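Local coordinates for protein peptidase S15/CocE/NonD (Thaumarchaeota archaeon SCGC AB-539-E09, PDB 4PF1) that acts as an aminopeptidase, probably cleaving residues from peptide N termini by the serine-hydrolase chemistry of its alpha/beta hydrolase fold, at residues L471-E476 and V574-S579; V505-V510 and Q526-D531. One frame throughout, in Å; residues are numbered along the deposited sequence.

Overall arrangement
From the N terminus the chain first builds the alpha/beta hydrolase sheet and its helices, and only later enters the largely beta C-terminal region that holds both contacts. Strand 471-474 comes first, and its partner 571-577 arrives much later, so interaction 1, pairing 471-476 with 574-579, closes an excursion of 97 residues. Within that excursion, interaction 2 pairs 505-510 with 526-531 across a short connection of 15 residues, a smaller loop wholly enclosed by the larger. The two contacts join a single antiparallel sheet ordered 471-474, 571-577, 502-510, 525-534. They meet at the middle pair, where Gln575 O bonds Lys506 N at 2.9 Å, and their centres lie about 9 Å apart.

Interaction 1 (L471-E476 and V574-S579); sequences LVWATE and VQVQSS
Trp473 shows how one side chain on an outer strand can reach two residues of its neighbour. With CG anti to the carbonyl carbon (chi1 -58°) and the ring turned across the side chain (chi2 -87°), the indole lies back over the carbonyl carbon of Leu471 and presents its six-membered end to 574-579. Trp473 CE3 comes 3.8 Å from Val574 CG1, its direct antiparallel partner. Trp473 CZ3 reaches diagonally to Val576 CG2 at 3.7 Å, and this methyl meets the ring at its edge. On the other face of the sheet Val472 and Gln575 run side by side, Val472 CG2 lying 4.1 Å from Gln575 CG. Four backbone bonds fix the register: Leu471 and Val576 exchange two, the straighter being Leu471 N to Val576 O (2.8 Å), and Trp473 and Val574 exchange two more. The polar ends find partners beyond the pair, Trp473 NE1 on Asp426 of strand 425-430 and Gln575 OE1 with Thr464 OG1 and Lys506 NZ. Within the chain, strand 471-474 is outermost in a four-stranded antiparallel sheet, with 571-577 between it and 502-510; Leu471, Trp473 and Val576 pack on Val610 of strand 606-625, joining this sheet to a second in sandwich fashion.

Interaction 2 (V505-V510 and Q526-D531); sequences VKIIDV and QMLSAD
The carboxylate of Asp509 and the amide of Gln526 stand on the same face of the sheet, yet neither covers the other's flat side; the closest approach of the Gln526 side chain is its CB, 3.5 Å from the backbone O of Asp509. Each carboxylate oxygen of Asp509 has a histidine partner, OD2 with His564 and OD1 with His570, which should limit the rotation of the group, while Gln526 OE1 takes a bond from Trp511 NE1 and NE2 makes a weak one to Met527 O. On the opposite face Lys506 extends beyond CG and crosses Met527, CD 3.8 Å from SD. Beside it the small Ala530 is consistent with the close backbones here, its CB 3.7 Å from Lys506 CA.

Between these pairs the antiparallel ladder is interrupted by a classic beta bulge: Leu528 and Ser529 both face Ile507, whose O accepts Leu528 N at 2.9 Å and, weakly, Ser529 N. The register slips by one, and strand 525-534 turns a corner at Ser529. Ile507 N in turn donates to Ser529 O (2.7 Å).

Past the bulge Ile508, with CG1 anti to the carbonyl carbon (chi1 -74°) and CG2 therefore anti to the backbone N, lays the CG2 methyl 3.6 Å from Gln526 O and puts CG1 3.9 Å from Met527 CA. With an alanine here, a gap would probably open beside Met527 CA and Gln526 O, and the side chain of Gln575 would lose the CD1 methyl that packs on it. At the far end Val505 and Asp531 exchange two backbone bonds, and Asp531 OD1 takes one from His198, far back in the chain.

Interaction 1 (L471-E476 and V574-S579)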
# COMPACT_ATOMS: atom_id res chain seq x y z
N LEU A 471 -34.44 4.67 -5.87
CA LEU A 471 -35.38 4.28 -4.82
C LEU A 471 -34.73 3.25 -3.92
O LEU A 471 -33.97 2.42 -4.40
CB LEU A 471 -36.70 3.74 -5.39
CG LEU A 471 -37.58 4.72 -6.17
CD1 LEU A 471 -38.82 4.03 -6.66
CD2 LEU A 471 -37.95 5.96 -5.34
N VAL A 472 -34.99 3.34 -2.61
CA VAL A 472 -34.37 2.44 -1.63
C VAL A 472 -35.43 1.88 -0.66
O VAL A 472 -36.30 2.62 -0.20
CB VAL A 472 -33.22 3.15 -0.85
CG1 VAL A 472 -32.42 2.15 -0.02
CG2 VAL A 472 -32.28 3.92 -1.78
N TRP A 473 -35.34 0.57 -0.37
CA TRP A 473 -36.17 -0.14 0.61
C TRP A 473 -35.28 -1.08 1.40
O TRP A 473 -34.39 -1.71 0.82
CB TRP A 473 -37.31 -0.92 -0.07
CG TRP A 473 -38.23 -0.09 -0.91
CD1 TRP A 473 -39.34 0.58 -0.48
CD2 TRP A 473 -38.15 0.11 -2.32
NE1 TRP A 473 -39.95 1.20 -1.55
CE2 TRP A 473 -39.24 0.93 -2.69
CE3 TRP A 473 -37.27 -0.34 -3.32
CZ2 TRP A 473 -39.47 1.32 -4.02
CZ3 TRP A 473 -37.49 0.05 -4.63
CH2 TRP A 473 -38.59 0.85 -4.97
N ALA A 474 -35.50 -1.18 2.71
CA ALA A 474 -34.69 -2.05 3.56
C ALA A 474 -35.49 -2.61 4.72
O ALA A 474 -36.37 -1.92 5.25
CB ALA A 474 -33.48 -1.29 4.09
N THR A 475 -35.19 -3.85 5.11
CA THR A 475 -35.81 -4.49 6.28
C THR A 475 -35.20 -3.90 7.54
O THR A 475 -34.19 -3.20 7.46
CB THR A 475 -35.59 -6.03 6.23
OG1 THR A 475 -34.22 -6.32 6.51
CG2 THR A 475 -36.00 -6.67 4.91
N GLU A 476 -35.75 -4.22 8.72
CA GLU A 476 -35.13 -3.83 9.98
C GLU A 476 -33.96 -4.81 10.24
O GLU A 476 -33.93 -5.86 9.58
CB GLU A 476 -36.16 -3.84 11.13
CG GLU A 476 -37.07 -2.62 11.17
CD GLU A 476 -36.38 -1.26 11.23
OE1 GLU A 476 -35.49 -1.08 12.10
OE2 GLU A 476 -36.74 -0.38 10.43
N VAL A 574 -33.26 -3.42 -1.17
CA VAL A 574 -33.64 -3.38 -2.58
C VAL A 574 -33.45 -1.94 -3.08
O VAL A 574 -33.96 -0.99 -2.47
CB VAL A 574 -35.08 -3.91 -2.82
CG1 VAL A 574 -35.55 -3.61 -4.25
CG2 VAL A 574 -35.16 -5.41 -2.53
N GLN A 575 -32.67 -1.77 -4.16
CA GLN A 575 -32.45 -0.48 -4.80
C GLN A 575 -32.96 -0.53 -6.24
O GLN A 575 -32.70 -1.52 -6.94
CB GLN A 575 -30.97 -0.06 -4.75
CG GLN A 575 -30.56 0.55 -3.41
CD GLN A 575 -29.14 1.08 -3.38
OE1 GLN A 575 -28.56 1.47 -4.40
NE2 GLN A 575 -28.56 1.15 -2.19
N VAL A 576 -33.73 0.48 -6.67
CA VAL A 576 -34.27 0.57 -8.03
C VAL A 576 -33.85 1.91 -8.67
O VAL A 576 -34.01 2.97 -8.07
CB VAL A 576 -35.81 0.33 -8.10
CG1 VAL A 576 -36.40 0.79 -9.44
CG2 VAL A 576 -36.15 -1.13 -7.84
N GLN A 577 -33.29 1.84 -9.89
CA GLN A 577 -32.85 3.01 -10.66
C GLN A 577 -33.14 2.81 -12.16
O GLN A 577 -33.59 1.72 -12.54
CB GLN A 577 -31.36 3.32 -10.39
CG GLN A 577 -30.42 2.15 -10.64
CD GLN A 577 -29.03 2.44 -10.12
OE1 GLN A 577 -28.82 2.67 -8.93
NE2 GLN A 577 -28.05 2.41 -11.01
N SER A 578 -32.91 3.85 -12.99
CA SER A 578 -33.25 3.78 -14.42
C SER A 578 -32.04 3.92 -15.37
O SER A 578 -32.22 4.04 -16.59
CB SER A 578 -34.30 4.84 -14.76
OG SER A 578 -35.57 4.47 -14.27
N SER A 579 -30.81 3.86 -14.83
CA SER A 579 -29.57 3.92 -15.60
C SER A 579 -28.43 3.25 -14.83
O SER A 579 -28.46 3.19 -13.60
CB SER A 579 -29.21 5.36 -15.97
OG SER A 579 -29.18 6.21 -14.84

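Interaction 2 (V505-V510 and Q526-D531)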
# COMPACT_ATOMS: atom_id res chain seq x y z
N VAL A 505 -32.67 -3.44 -10.95
CA VAL A 505 -33.10 -3.95 -9.65
C VAL A 505 -31.87 -4.54 -8.95
O VAL A 505 -31.20 -5.39 -9.53
CB VAL A 505 -34.27 -4.98 -9.74
CG1 VAL A 505 -34.65 -5.51 -8.36
CG2 VAL A 505 -35.49 -4.37 -10.44
N LYS A 506 -31.58 -4.07 -7.72
CA LYS A 506 -30.44 -4.56 -6.95
C LYS A 506 -30.87 -5.18 -5.63
O LYS A 506 -31.68 -4.58 -4.91
CB LYS A 506 -29.45 -3.43 -6.63
CG LYS A 506 -29.03 -2.55 -7.79
CD LYS A 506 -28.07 -1.50 -7.26
CE LYS A 506 -27.97 -0.30 -8.14
NZ LYS A 506 -27.41 0.86 -7.40
N ILE A 507 -30.30 -6.35 -5.28
CA ILE A 507 -30.49 -6.97 -3.96
C ILE A 507 -29.20 -6.73 -3.19
O ILE A 507 -28.11 -6.99 -3.72
CB ILE A 507 -30.88 -8.48 -4.03
CG1 ILE A 507 -32.31 -8.65 -4.56
CG2 ILE A 507 -30.70 -9.17 -2.65
CD1 ILE A 507 -32.63 -10.02 -4.98
N ILE A 508 -29.31 -6.20 -1.98
CA ILE A 508 -28.15 -5.82 -1.20
C ILE A 508 -28.21 -6.40 0.22
O ILE A 508 -29.28 -6.46 0.83
CB ILE A 508 -28.06 -4.26 -1.17
CG1 ILE A 508 -27.56 -3.69 -2.53
CG2 ILE A 508 -27.22 -3.72 -0.01
CD1 ILE A 508 -28.33 -2.48 -3.01
N ASP A 509 -27.04 -6.80 0.74
CA ASP A 509 -26.88 -7.19 2.13
C ASP A 509 -26.26 -6.01 2.85
O ASP A 509 -25.10 -5.68 2.59
CB ASP A 509 -26.02 -8.47 2.26
CG ASP A 509 -25.80 -8.94 3.70
OD1 ASP A 509 -25.65 -8.08 4.60
OD2 ASP A 509 -25.72 -10.16 3.92
N VAL A 510 -27.03 -5.34 3.71
CA VAL A 510 -26.54 -4.20 4.49
C VAL A 510 -25.86 -4.75 5.75
O VAL A 510 -26.53 -5.35 6.59
CB VAL A 510 -27.65 -3.17 4.85
CG1 VAL A 510 -27.05 -1.92 5.50
CG2 VAL A 510 -28.46 -2.78 3.62
N GLN A 526 -23.40 -3.98 0.63
CA GLN A 526 -22.82 -4.97 -0.27
C GLN A 526 -23.83 -5.45 -1.30
O GLN A 526 -24.79 -6.15 -0.94
CB GLN A 526 -22.29 -6.16 0.54
CG GLN A 526 -21.58 -7.22 -0.31
CD GLN A 526 -21.91 -8.62 0.14
OE1 GLN A 526 -21.84 -8.96 1.33
NE2 GLN A 526 -22.29 -9.46 -0.81
N MET A 527 -23.59 -5.15 -2.59
CA MET A 527 -24.44 -5.66 -3.66
C MET A 527 -24.29 -7.18 -3.72
O MET A 527 -23.18 -7.70 -3.52
CB MET A 527 -24.09 -5.01 -5.01
CG MET A 527 -25.22 -5.15 -6.03
SD MET A 527 -25.14 -3.90 -7.33
CE MET A 527 -23.76 -4.54 -8.31
N LEU A 528 -25.41 -7.90 -3.88
CA LEU A 528 -25.41 -9.36 -3.84
C LEU A 528 -25.95 -9.98 -5.14
O LEU A 528 -25.39 -10.97 -5.62
CB LEU A 528 -26.26 -9.82 -2.63
CG LEU A 528 -26.28 -11.31 -2.33
CD1 LEU A 528 -24.99 -11.76 -1.64
CD2 LEU A 528 -27.47 -11.66 -1.48
N SER A 529 -27.03 -9.42 -5.69
CA SER A 529 -27.64 -9.87 -6.93
C SER A 529 -28.34 -8.70 -7.58
O SER A 529 -29.22 -8.10 -6.96
CB SER A 529 -28.62 -11.01 -6.68
OG SER A 529 -29.29 -11.40 -7.86
N ALA A 530 -27.93 -8.33 -8.80
CA ALA A 530 -28.50 -7.18 -9.49
C ALA A 530 -28.51 -7.37 -11.00
O ALA A 530 -27.58 -7.96 -11.56
CB ALA A 530 -27.72 -5.93 -9.13
N ASP A 531 -29.55 -6.84 -11.66
CA ASP A 531 -29.63 -6.87 -13.12
C ASP A 531 -30.49 -5.72 -13.65
O ASP A 531 -31.07 -4.96 -12.88
CB ASP A 531 -30.11 -8.23 -13.66
CG ASP A 531 -29.25 -8.71 -14.83
OD1 ASP A 531 -28.83 -7.86 -15.65
OD2 ASP A 531 -28.97 -9.92 -14.89